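Cytosine-specific methyltransferase (PDB 3G7U) probably methylates cytosine at carbon 5 in DNA, with S-adenosyl-L-methionine as methyl donor. Local coordinates at residues 10-15 / 34-39; 213-218 / 240-245; 324-327 / 331-334; 334-339 / 345-350. One frame throughout, in Å; residues are numbered along the deposited sequence.

Interaction 1: residues 10-15 / 34-39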
loop_
_atom_site.group_PDB
_atom_site.type_symbol
_atom_site.label_atom_id
_atom_site.label_comp_id
_atom_site.label_asym_id
_atom_site.label_seq_id
_atom_site.Cartn_x
_atom_site.Cartn_y
_atom_site.Cartn_z
ATOM N N SER A 10 3.397 -0.453 9.287
ATOM C CA SER A 10 3.635 0.169 8.009
ATOM C C SER A 10 3.731 -0.810 6.839
ATOM O O SER A 10 3.534 -0.409 5.657
ATOM C CB SER A 10 4.972 0.937 8.066
ATOM O OG SER A 10 6.087 0.034 8.233
ATOM N N GLY A 11 4.062 -2.075 7.135
ATOM C CA GLY A 11 4.468 -3.025 6.078
ATOM C C GLY A 11 5.574 -2.405 5.251
ATOM O O GLY A 11 6.428 -1.656 5.787
ATOM N N VAL A 12 5.550 -2.635 3.929
ATOM C CA VAL A 12 6.658 -2.126 3.082
ATOM C C VAL A 12 6.537 -0.675 2.694
ATOM O O VAL A 12 7.510 -0.083 2.232
ATOM C CB VAL A 12 6.793 -2.917 1.735
ATOM C CG1 VAL A 12 7.128 -4.342 2.037
ATOM C CG2 VAL A 12 5.506 -2.815 0.895
ATOM N N GLY A 13 5.360 -0.093 2.922
ATOM C CA GLY A 13 5.195 1.346 2.778
ATOM C C GLY A 13 4.268 1.827 1.672
ATOM O O GLY A 13 4.492 2.898 1.107
ATOM N N GLY A 14 3.244 1.047 1.345
ATOM C CA GLY A 14 2.185 1.549 0.444
ATOM C C GLY A 14 1.557 2.862 0.970
ATOM O O GLY A 14 1.464 3.841 0.237
ATOM N N LEU A 15 1.126 2.868 2.232
ATOM C CA LEU A 15 0.481 4.054 2.805
ATOM C C LEU A 15 1.530 5.139 3.015
ATOM O O LEU A 15 1.243 6.309 2.826
ATOM C CB LEU A 15 -0.175 3.674 4.141
ATOM C CG LEU A 15 -1.075 4.711 4.770
ATOM C CD1 LEU A 15 -2.388 4.819 3.907
ATOM C CD2 LEU A 15 -1.426 4.236 6.183
ATOM N N GLN A 34 10.321 -8.472 9.952
ATOM C CA GLN A 34 11.653 -8.097 9.557
ATOM C C GLN A 34 11.782 -7.867 8.059
ATOM O O GLN A 34 12.377 -6.902 7.644
ATOM C CB GLN A 34 12.649 -9.173 9.997
ATOM C CG GLN A 34 14.083 -8.866 9.607
ATOM C CD GLN A 34 14.963 -10.091 9.738
ATOM O OE1 GLN A 34 15.242 -10.544 10.849
ATOM N NE2 GLN A 34 15.377 -10.656 8.601
ATOM N N HIS A 35 11.181 -8.725 7.239
ATOM C CA HIS A 35 11.276 -8.513 5.805
ATOM C C HIS A 35 10.550 -7.242 5.323
ATOM O O HIS A 35 11.063 -6.515 4.466
ATOM C CB HIS A 35 10.711 -9.719 5.054
ATOM C CG HIS A 35 11.484 -10.970 5.301
ATOM N ND1 HIS A 35 12.767 -11.150 4.832
ATOM C CD2 HIS A 35 11.182 -12.077 6.014
ATOM C CE1 HIS A 35 13.212 -12.331 5.217
ATOM N NE2 HIS A 35 12.268 -12.916 5.932
ATOM N N ALA A 36 9.349 -7.027 5.856
ATOM C CA ALA A 36 8.555 -5.856 5.528
ATOM C C ALA A 36 9.285 -4.602 5.942
ATOM O O ALA A 36 9.442 -3.684 5.141
ATOM C CB ALA A 36 7.203 -5.929 6.186
ATOM N N ILE A 37 9.792 -4.560 7.182
ATOM C CA ILE A 37 10.457 -3.326 7.589
ATOM C C ILE A 37 11.809 -3.100 6.914
ATOM O O ILE A 37 12.192 -1.947 6.659
ATOM C CB ILE A 37 10.611 -3.180 9.135
ATOM C CG1 ILE A 37 10.739 -1.691 9.501
ATOM C CG2 ILE A 37 11.782 -4.035 9.678
ATOM C CD1 ILE A 37 10.792 -1.455 10.977
ATOM N N ASN A 38 12.539 -4.166 6.587
ATOM C CA ASN A 38 13.748 -3.992 5.814
ATOM C C ASN A 38 13.405 -3.414 4.461
ATOM O O ASN A 38 14.104 -2.544 3.951
ATOM C CB ASN A 38 14.482 -5.335 5.659
ATOM C CG ASN A 38 15.208 -5.730 6.925
ATOM O OD1 ASN A 38 15.361 -4.917 7.844
ATOM N ND2 ASN A 38 15.656 -6.983 6.988
ATOM N N THR A 39 12.329 -3.895 3.870
ATOM C CA THR A 39 11.934 -3.321 2.569
ATOM C C THR A 39 11.496 -1.851 2.672
ATOM O O THR A 39 11.796 -1.021 1.796
ATOM C CB THR A 39 10.880 -4.180 1.851
ATOM O OG1 THR A 39 11.493 -5.443 1.549
ATOM C CG2 THR A 39 10.411 -3.498 0.565
#

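Interaction 2: residues 213-218 / 240-245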
loop_
_atom_site.group_PDB
_atom_site.type_symbol
_atom_site.label_atom_id
_atom_site.label_comp_id
_atom_site.label_asym_id
_atom_site.label_seq_id
_atom_site.Cartn_x
_atom_site.Cartn_y
_atom_site.Cartn_z
ATOM N N GLU A 213 18.208 -10.662 -8.110
ATOM C CA GLU A 213 17.293 -9.688 -8.668
ATOM C C GLU A 213 17.171 -9.962 -10.146
ATOM O O GLU A 213 18.121 -10.436 -10.770
ATOM C CB GLU A 213 17.834 -8.275 -8.455
ATOM C CG GLU A 213 16.841 -7.306 -7.827
ATOM C CD GLU A 213 17.070 -7.091 -6.321
ATOM O OE1 GLU A 213 18.077 -7.589 -5.760
ATOM O OE2 GLU A 213 16.248 -6.385 -5.697
ATOM N N SER A 214 15.984 -9.695 -10.683
ATOM C CA SER A 214 15.662 -9.947 -12.076
ATOM C C SER A 214 15.533 -8.607 -12.776
ATOM O O SER A 214 14.426 -8.210 -13.190
ATOM C CB SER A 214 14.344 -10.698 -12.181
ATOM O OG SER A 214 14.132 -11.126 -13.513
ATOM N N TRP A 215 16.663 -7.909 -12.906
ATOM C CA TRP A 215 16.661 -6.571 -13.519
ATOM C C TRP A 215 16.464 -6.735 -15.035
ATOM O O TRP A 215 17.181 -7.513 -15.669
ATOM C CB TRP A 215 17.979 -5.852 -13.291
ATOM C CG TRP A 215 18.345 -5.490 -11.882
ATOM C CD1 TRP A 215 19.279 -6.104 -11.098
ATOM C CD2 TRP A 215 17.824 -4.398 -11.119
ATOM N NE1 TRP A 215 19.356 -5.466 -9.868
ATOM C CE2 TRP A 215 18.474 -4.418 -9.858
ATOM C CE3 TRP A 215 16.859 -3.407 -11.370
ATOM C CZ2 TRP A 215 18.188 -3.490 -8.847
ATOM C CZ3 TRP A 215 16.573 -2.458 -10.361
ATOM C CH2 TRP A 215 17.236 -2.510 -9.122
ATOM N N ARG A 216 15.521 -5.990 -15.606
ATOM C CA ARG A 216 15.177 -6.131 -17.016
ATOM C C ARG A 216 14.853 -4.788 -17.636
ATOM O O ARG A 216 14.257 -3.920 -16.983
ATOM C CB ARG A 216 13.958 -7.055 -17.165
ATOM C CG ARG A 216 14.219 -8.539 -16.921
ATOM C CD ARG A 216 15.336 -9.113 -17.828
ATOM N NE ARG A 216 14.919 -9.046 -19.243
ATOM C CZ ARG A 216 14.044 -9.831 -19.814
ATOM N NH1 ARG A 216 13.432 -10.796 -19.120
ATOM N NH2 ARG A 216 13.778 -9.667 -21.100
ATOM N N THR A 217 15.194 -4.644 -18.925
ATOM C CA THR A 217 14.852 -3.477 -19.706
ATOM C C THR A 217 13.388 -3.451 -20.082
ATOM O O THR A 217 12.803 -4.488 -20.487
ATOM C CB THR A 217 15.742 -3.428 -21.001
ATOM O OG1 THR A 217 17.097 -3.268 -20.608
ATOM C CG2 THR A 217 15.323 -2.278 -21.935
ATOM N N ILE A 218 12.767 -2.276 -19.892
ATOM C CA ILE A 218 11.387 -2.059 -20.296
ATOM C C ILE A 218 11.281 -0.943 -21.346
ATOM O O ILE A 218 12.221 -0.163 -21.548
ATOM C CB ILE A 218 10.513 -1.667 -19.096
ATOM C CG1 ILE A 218 11.087 -0.418 -18.419
ATOM C CG2 ILE A 218 10.437 -2.830 -18.075
ATOM C CD1 ILE A 218 10.080 0.362 -17.588
ATOM N N ASP A 240 15.210 3.994 -3.384
ATOM C CA ASP A 240 16.463 3.268 -3.426
ATOM C C ASP A 240 17.309 3.846 -4.573
ATOM O O ASP A 240 16.866 3.918 -5.713
ATOM C CB ASP A 240 16.174 1.779 -3.639
ATOM C CG ASP A 240 17.433 0.946 -3.830
ATOM O OD1 ASP A 240 18.250 0.865 -2.889
ATOM O OD2 ASP A 240 17.571 0.340 -4.908
ATOM N N THR A 241 18.515 4.278 -4.244
ATOM C CA THR A 241 19.438 4.912 -5.204
ATOM C C THR A 241 19.707 4.073 -6.457
ATOM O O THR A 241 19.610 4.578 -7.587
ATOM C CB THR A 241 20.772 5.286 -4.483
ATOM O OG1 THR A 241 20.467 6.257 -3.495
ATOM C CG2 THR A 241 21.776 5.883 -5.439
ATOM N N GLU A 242 19.991 2.788 -6.275
ATOM C CA GLU A 242 20.215 1.893 -7.416
ATOM C C GLU A 242 18.972 1.716 -8.291
ATOM O O GLU A 242 19.081 1.744 -9.535
ATOM C CB GLU A 242 20.765 0.531 -6.954
ATOM C CG GLU A 242 20.963 -0.457 -8.095
ATOM C CD GLU A 242 21.376 -1.863 -7.645
ATOM O OE1 GLU A 242 21.396 -2.131 -6.424
ATOM O OE2 GLU A 242 21.702 -2.698 -8.524
ATOM N N SER A 243 17.791 1.552 -7.669
ATOM C CA SER A 243 16.561 1.475 -8.463
ATOM C C SER A 243 16.300 2.709 -9.309
ATOM O O SER A 243 15.883 2.601 -10.469
ATOM C CB SER A 243 15.353 1.185 -7.574
ATOM O OG SER A 243 15.632 0.000 -6.868
ATOM N N ILE A 244 16.554 3.878 -8.722
ATOM C CA ILE A 244 16.350 5.151 -9.410
ATOM C C ILE A 244 17.322 5.317 -10.594
ATOM O O ILE A 244 16.880 5.619 -11.722
ATOM C CB ILE A 244 16.392 6.348 -8.438
ATOM C CG1 ILE A 244 15.196 6.292 -7.484
ATOM C CG2 ILE A 244 16.300 7.675 -9.199
ATOM C CD1 ILE A 244 15.367 7.193 -6.275
ATOM N N ALA A 245 18.601 5.040 -10.335
ATOM C CA ALA A 245 19.660 5.002 -11.357
ATOM C C ALA A 245 19.363 4.031 -12.488
ATOM O O ALA A 245 19.468 4.390 -13.653
ATOM C CB ALA A 245 20.981 4.682 -10.726
HETATM O O HOH W 1 21.482 -6.086 -7.974
#

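Interaction 3: residues 324-327 / 331-334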
loop_
_atom_site.group_PDB
_atom_site.type_symbol
_atom_site.label_atom_id
_atom_site.label_comp_id
_atom_site.label_asym_id
_atom_site.label_seq_id
_atom_site.Cartn_x
_atom_site.Cartn_y
_atom_site.Cartn_z
ATOM N N ALA A 324 2.420 -7.673 -10.518
ATOM C CA ALA A 324 1.552 -7.473 -9.379
ATOM C C ALA A 324 1.717 -6.078 -8.763
ATOM O O ALA A 324 0.704 -5.432 -8.380
ATOM C CB ALA A 324 1.810 -8.539 -8.331
ATOM N N ALA A 325 2.965 -5.626 -8.656
ATOM C CA ALA A 325 3.287 -4.279 -8.107
ATOM C C ALA A 325 2.623 -3.226 -8.951
ATOM O O ALA A 325 2.027 -2.275 -8.422
ATOM C CB ALA A 325 4.782 -4.035 -8.086
ATOM N N ARG A 326 2.717 -3.373 -10.290
ATOM C CA ARG A 326 2.081 -2.390 -11.140
ATOM C C ARG A 326 0.572 -2.404 -10.952
ATOM O O ARG A 326 -0.080 -1.351 -10.873
ATOM C CB ARG A 326 2.418 -2.667 -12.600
ATOM C CG ARG A 326 3.846 -2.377 -12.961
ATOM C CD ARG A 326 3.887 -1.985 -14.412
ATOM N NE ARG A 326 5.204 -1.518 -14.905
ATOM C CZ ARG A 326 5.468 -1.366 -16.196
ATOM N NH1 ARG A 326 6.668 -0.970 -16.615
ATOM N NH2 ARG A 326 4.507 -1.642 -17.076
ATOM N N LEU A 327 -0.002 -3.585 -10.889
ATOM C CA LEU A 327 -1.433 -3.663 -10.766
ATOM C C LEU A 327 -1.926 -3.104 -9.420
ATOM O O LEU A 327 -3.062 -2.674 -9.305
ATOM C CB LEU A 327 -1.864 -5.120 -10.944
ATOM C CG LEU A 327 -1.568 -5.630 -12.365
ATOM C CD1 LEU A 327 -1.763 -7.155 -12.373
ATOM C CD2 LEU A 327 -2.572 -4.974 -13.380
ATOM N N PRO A 331 5.012 2.281 -7.963
ATOM C CA PRO A 331 5.830 2.695 -9.097
ATOM C C PRO A 331 6.928 1.687 -9.417
ATOM O O PRO A 331 7.345 0.910 -8.547
ATOM C CB PRO A 331 6.486 3.975 -8.600
ATOM C CG PRO A 331 6.455 3.908 -7.109
ATOM C CD PRO A 331 5.329 3.024 -6.723
ATOM N N ASP A 332 7.418 1.702 -10.652
ATOM C CA ASP A 332 8.495 0.790 -11.048
ATOM C C ASP A 332 9.788 0.935 -10.292
ATOM O O ASP A 332 10.559 -0.014 -10.254
ATOM C CB ASP A 332 8.818 0.936 -12.544
ATOM C CG ASP A 332 7.877 0.176 -13.415
ATOM O OD1 ASP A 332 7.033 -0.587 -12.906
ATOM O OD2 ASP A 332 8.001 0.308 -14.661
ATOM N N TRP A 333 10.026 2.105 -9.688
ATOM C CA TRP A 333 11.254 2.344 -8.910
ATOM C C TRP A 333 11.194 1.839 -7.455
ATOM O O TRP A 333 12.195 1.844 -6.763
ATOM C CB TRP A 333 11.659 3.841 -8.965
ATOM C CG TRP A 333 10.569 4.824 -8.587
ATOM C CD1 TRP A 333 9.765 5.508 -9.439
ATOM C CD2 TRP A 333 10.177 5.243 -7.244
ATOM N NE1 TRP A 333 8.918 6.348 -8.738
ATOM C CE2 TRP A 333 9.150 6.208 -7.394
ATOM C CE3 TRP A 333 10.621 4.914 -5.949
ATOM C CZ2 TRP A 333 8.523 6.827 -6.298
ATOM C CZ3 TRP A 333 10.011 5.524 -4.858
ATOM C CH2 TRP A 333 8.967 6.471 -5.033
ATOM N N PHE A 334 10.019 1.367 -7.032
ATOM C CA PHE A 334 9.855 0.813 -5.687
ATOM C C PHE A 334 10.470 -0.587 -5.691
ATOM O O PHE A 334 10.206 -1.393 -6.576
ATOM C CB PHE A 334 8.368 0.795 -5.307
ATOM C CG PHE A 334 8.127 0.677 -3.833
ATOM C CD1 PHE A 334 7.941 1.836 -3.055
ATOM C CD2 PHE A 334 8.133 -0.565 -3.219
ATOM C CE1 PHE A 334 7.751 1.747 -1.666
ATOM C CE2 PHE A 334 7.922 -0.668 -1.813
ATOM C CZ PHE A 334 7.737 0.500 -1.065
#

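Interaction 4: residues 334-339 / 345-350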
loop_
_atom_site.group_PDB
_atom_site.type_symbol
_atom_site.label_atom_id
_atom_site.label_comp_id
_atom_site.label_asym_id
_atom_site.label_seq_id
_atom_site.Cartn_x
_atom_site.Cartn_y
_atom_site.Cartn_z
ATOM N N PHE A 334 10.019 1.367 -7.032
ATOM C CA PHE A 334 9.855 0.813 -5.687
ATOM C C PHE A 334 10.470 -0.587 -5.691
ATOM O O PHE A 334 10.206 -1.393 -6.576
ATOM C CB PHE A 334 8.368 0.795 -5.307
ATOM C CG PHE A 334 8.127 0.677 -3.833
ATOM C CD1 PHE A 334 7.941 1.836 -3.055
ATOM C CD2 PHE A 334 8.133 -0.565 -3.219
ATOM C CE1 PHE A 334 7.751 1.747 -1.666
ATOM C CE2 PHE A 334 7.922 -0.668 -1.813
ATOM C CZ PHE A 334 7.737 0.500 -1.065
ATOM N N ARG A 335 11.294 -0.889 -4.690
ATOM C CA ARG A 335 12.052 -2.128 -4.698
ATOM C C ARG A 335 11.511 -3.076 -3.651
ATOM O O ARG A 335 11.365 -2.691 -2.494
ATOM C CB ARG A 335 13.510 -1.831 -4.386
ATOM C CG ARG A 335 14.433 -3.030 -4.621
ATOM C CD ARG A 335 15.894 -2.594 -4.437
ATOM N NE ARG A 335 16.797 -3.721 -4.642
ATOM C CZ ARG A 335 18.082 -3.607 -4.975
ATOM N NH1 ARG A 335 18.605 -2.398 -5.179
ATOM N NH2 ARG A 335 18.835 -4.706 -5.149
ATOM N N PHE A 336 11.208 -4.308 -4.044
ATOM C CA PHE A 336 10.644 -5.286 -3.088
ATOM C C PHE A 336 11.682 -6.325 -2.730
ATOM O O PHE A 336 12.776 -6.338 -3.297
ATOM C CB PHE A 336 9.418 -5.989 -3.693
ATOM C CG PHE A 336 8.287 -5.058 -3.929
ATOM C CD1 PHE A 336 7.402 -4.777 -2.907
ATOM C CD2 PHE A 336 8.163 -4.372 -5.145
ATOM C CE1 PHE A 336 6.378 -3.842 -3.089
ATOM C CE2 PHE A 336 7.132 -3.427 -5.346
ATOM C CZ PHE A 336 6.232 -3.179 -4.320
ATOM N N HIS A 337 11.352 -7.211 -1.786
ATOM C CA HIS A 337 12.229 -8.335 -1.490
ATOM C C HIS A 337 12.515 -9.140 -2.751
ATOM O O HIS A 337 11.652 -9.269 -3.635
ATOM C CB HIS A 337 11.573 -9.237 -0.437
ATOM C CG HIS A 337 12.536 -10.185 0.221
ATOM N ND1 HIS A 337 12.804 -11.445 -0.282
ATOM C CD2 HIS A 337 13.296 -10.052 1.337
ATOM C CE1 HIS A 337 13.689 -12.047 0.496
ATOM N NE2 HIS A 337 14.015 -11.221 1.477
ATOM N N VAL A 338 13.708 -9.734 -2.800
ATOM C CA VAL A 338 14.158 -10.490 -3.986
ATOM C C VAL A 338 13.314 -11.721 -4.338
ATOM O O VAL A 338 13.151 -12.049 -5.533
ATOM C CB VAL A 338 15.673 -10.890 -3.917
ATOM C CG1 VAL A 338 16.560 -9.675 -4.080
ATOM C CG2 VAL A 338 16.015 -11.631 -2.615
ATOM N N THR A 339 12.751 -12.397 -3.334
ATOM C CA THR A 339 12.040 -13.649 -3.602
ATOM C C THR A 339 10.610 -13.344 -3.980
ATOM O O THR A 339 10.053 -12.355 -3.474
ATOM C CB THR A 339 11.996 -14.551 -2.346
ATOM O OG1 THR A 339 11.308 -13.856 -1.302
ATOM C CG2 THR A 339 13.419 -14.912 -1.851
ATOM N N ARG A 345 3.571 -11.334 -1.039
ATOM C CA ARG A 345 3.009 -10.983 0.270
ATOM C C ARG A 345 3.147 -9.489 0.555
ATOM O O ARG A 345 2.158 -8.867 0.942
ATOM C CB ARG A 345 3.619 -11.820 1.396
ATOM C CG ARG A 345 3.081 -13.238 1.417
ATOM C CD ARG A 345 4.050 -14.207 2.122
ATOM N NE ARG A 345 4.228 -13.892 3.538
ATOM C CZ ARG A 345 3.451 -14.358 4.518
ATOM N NH1 ARG A 345 2.431 -15.173 4.241
ATOM N NH2 ARG A 345 3.698 -14.009 5.781
ATOM N N GLN A 346 4.325 -8.892 0.334
ATOM C CA GLN A 346 4.496 -7.445 0.579
ATOM C C GLN A 346 3.521 -6.585 -0.231
ATOM O O GLN A 346 2.942 -5.619 0.279
ATOM C CB GLN A 346 5.926 -7.008 0.276
ATOM C CG GLN A 346 6.958 -7.656 1.238
ATOM C CD GLN A 346 8.384 -7.284 0.935
ATOM O OE1 GLN A 346 8.742 -7.016 -0.185
ATOM N NE2 GLN A 346 9.210 -7.246 1.949
ATOM N N ILE A 347 3.378 -6.936 -1.505
ATOM C CA ILE A 347 2.445 -6.261 -2.401
ATOM C C ILE A 347 0.973 -6.428 -1.981
ATOM O O ILE A 347 0.249 -5.432 -1.834
ATOM C CB ILE A 347 2.690 -6.729 -3.862
ATOM C CG1 ILE A 347 4.071 -6.258 -4.282
ATOM C CG2 ILE A 347 1.674 -6.051 -4.817
ATOM C CD1 ILE A 347 4.663 -7.040 -5.486
ATOM N N GLY A 348 0.535 -7.675 -1.794
ATOM C CA GLY A 348 -0.828 -7.988 -1.371
ATOM C C GLY A 348 -1.268 -7.345 -0.068
ATOM O O GLY A 348 -2.405 -6.906 0.048
ATOM N N ASN A 349 -0.351 -7.262 0.895
ATOM C CA ASN A 349 -0.580 -6.611 2.197
ATOM C C ASN A 349 -0.591 -5.078 2.211
ATOM O O ASN A 349 -0.713 -4.464 3.288
ATOM C CB ASN A 349 0.513 -7.057 3.183
ATOM C CG ASN A 349 0.330 -8.489 3.657
ATOM O OD1 ASN A 349 -0.764 -9.042 3.579
ATOM N ND2 ASN A 349 1.415 -9.103 4.146
ATOM N N SER A 350 -0.421 -4.448 1.059
ATOM C CA SER A 350 -0.283 -3.005 1.017
ATOM C C SER A 350 -1.569 -2.317 0.602
ATOM O O SER A 350 -2.359 -2.866 -0.174
ATOM C CB SER A 350 0.831 -2.608 0.041
ATOM O OG SER A 350 2.086 -3.012 0.551
#

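Interaction 1: residues 10-15 / 34-39
V12 and T39 lie side by side and point the same way, and this pairing is the compact part of the contact. V12 CG1 comes within 3.7 Å of T39 CG2, and V12 CB stands 3.8 Å from the same T39 CG2. The torsion of T39 explains the meeting: its methyl CG2 is anti to the backbone N (OG1 at chi1 -64°), which delivers carbon to V12 and lets OG1 take a hydrogen bond from Q346 NE2 instead. Next along, the helix 34-43 offers only a methyl. A36 CB approaches G11 CA at 4.0 Å, so the loop backbone itself can settle on the helix. V12 CA also lies 3.8 Å from A36 O. The loop is a type II' turn from S10 to G13, with G11 at positive phi (52°); its S10 O to G13 N bond is weak, but S10 OG adds a 3.0 Å hydrogen bond to G11 O. G11 N is held by E31 OE1. The opposite character appears on the outward side of the helix, where Q34 and N38 are exposed and make no contact with the loop, and H35 turns its ring away toward H342 and H337. The join is thus narrow, carried by V12, A36, T39 and the G11 backbone. The glycine-rich loop between strand 4-8 and helix 14-22, with G13 at the N-cap, corresponds to the first conserved motif (FxGxG) of C5-methyltransferases; with the acidic E31 after strand 25-30, it is characteristic of the cofactor pocket in the Rossmann-like class I methyltransferase fold.

Interaction 2: residues 213-218 / 240-245
The W215 indole turns its edge to helix 241-248: S243 OG lies near the ring plane, 3.7 Å from W215 CH2. One face of the ring carries E213 CG, offset toward the rim, although E213 has two conformers and this cover is therefore conditional. E242 approaches obliquely, its OE2 3.6 Å from W215 CZ2, with carboxylate and ring planes 33° apart. A water sits at the edge too, accepting from W215 NE1 at 2.9 Å and donating a weak bond to E242 OE2. The stronger partner of E242 OE2 is K246, which also makes a cation-pi contact with W215, so one lysine serves both sides of the junction.

S243 is itself fixed by D240. D240 OD2 accepts from S243 OG at 2.8 Å through its anti lone pair, and from S243 N at 3.0 Å, which meets it from above the carboxylate plane (44°). R335 NH1 adds a salt bridge to the same oxygen and probably steadies its negative charge. This is a classic aspartate N-cap at the start of helix 241-248; the cap holds S243 OG, which packs against the edge of W215 just before strand 216-217, itself paired with strand 251-252 in a small antiparallel sheet.

Interaction 3: residues 324-327 / 331-334
R326 reaches D332 because its CG is anti to its own carbonyl carbon (chi1 -71°) and the chain then runs extended from CG to NE, carrying the guanidinium beyond the helix and to the acid. D332 adopts the same kind of first rotamer (chi1 -81°), which swings its carboxylate from the turn toward the helix. The outcome is a side-on, two-pronged salt bridge that uses NE and one terminal nitrogen. R326 NE donates to D332 OD1 at 2.9 Å, nearly straight (167°) and almost in the guanidinium plane. R326 NH1 donates to D332 OD2 at 2.7 Å, more bent and tilted from that plane. Both carboxylate oxygens use their syn lone pairs, and the two flat groups are nearly coplanar, so each bond restricts the rotation of both partners.

The remaining nitrogen, R326 NH2, is taken by the carbonyls of A196 and Y198, while D332 OD2 accepts a further bond from W231 NE1. D332 itself stands second in a type I turn, closed by F334 N donating to P331 O at 3.1 Å. Beside it P331 CG lies 3.5 Å above one face of the W333 ring, toward its rim, and W333 NE1 bonds to G232 O. The ion pair thus ties the end of helix 321-328 to the turn that follows it a few residues later. Both residues are buried, and every nitrogen of the guanidinium has an acceptor; such mutual neutralisation, with indole N-H support for the acid, probably keeps both groups charged in an interior where a lone charge would be costly.

Interaction 4: residues 334-339 / 345-350
Q346 grips the backbone of H337: H337 N donates to Q346 OE1 at 3.1 Å, practically straight at 176°, although the donor is somewhat tilted from the carbonyl plane. The same oxygen lies at the edge of the F336 ring, 3.8 Å from F336 CD1. Over one ring face comes I347, whose CG1 is 3.9 Å from the F336 centroid and 24° off its normal, a CH-pi contact with CG1 3.5 Å from F336 CE1. The opposite face is met near its rim by F334 CD2, which leaves the ring sandwiched between I347 of the helix and F334 of the same loop.

Second-shell bonds orient these groups. The H337 N-H, which can only donate, sets OE1 toward it, and the amide's other end, NE2, then donates to T39 OG1. H337 ND1 accepts from T339 N at 3.2 Å and shares a further hydrogen bond with T339 OG1; T339 in turn caps H342 N as helix 340-348 begins. At the other end of that helix S350 OG donates to Q346 O at 2.8 Å. The Q-I-G-N-S sequence at 346-350 is characteristic of motif X of C5-methyltransferases, which in relatives lies beside the first motif at the cofactor pocket.

In the fold
Along the chain, interaction 1 comes first, in the loop after strand 4-8 and the helix after strand 25-30, two inner neighbouring strands of the mixed sheet; then interaction 2, and finally interactions 3 and 4, which share F334 and lie on the successive helices 321-328 and 340-348 respectively. Interactions 1 and 4 have centres about 8 Å apart, so N-terminal and C-terminal elements meet; V12 O also packs on F334 CZ. The centres of interactions 3 and 4 are about 9 Å apart, joined by A325 against F336. Interaction 2 is more peripheral, with centres about 12 Å from interaction 3 and about 19 Å from interaction 1. R335 connects it to 334-339 through salt bridges. The four therefore form a path from the catalytic-fold sheet out to the smaller region containing strand 216-217.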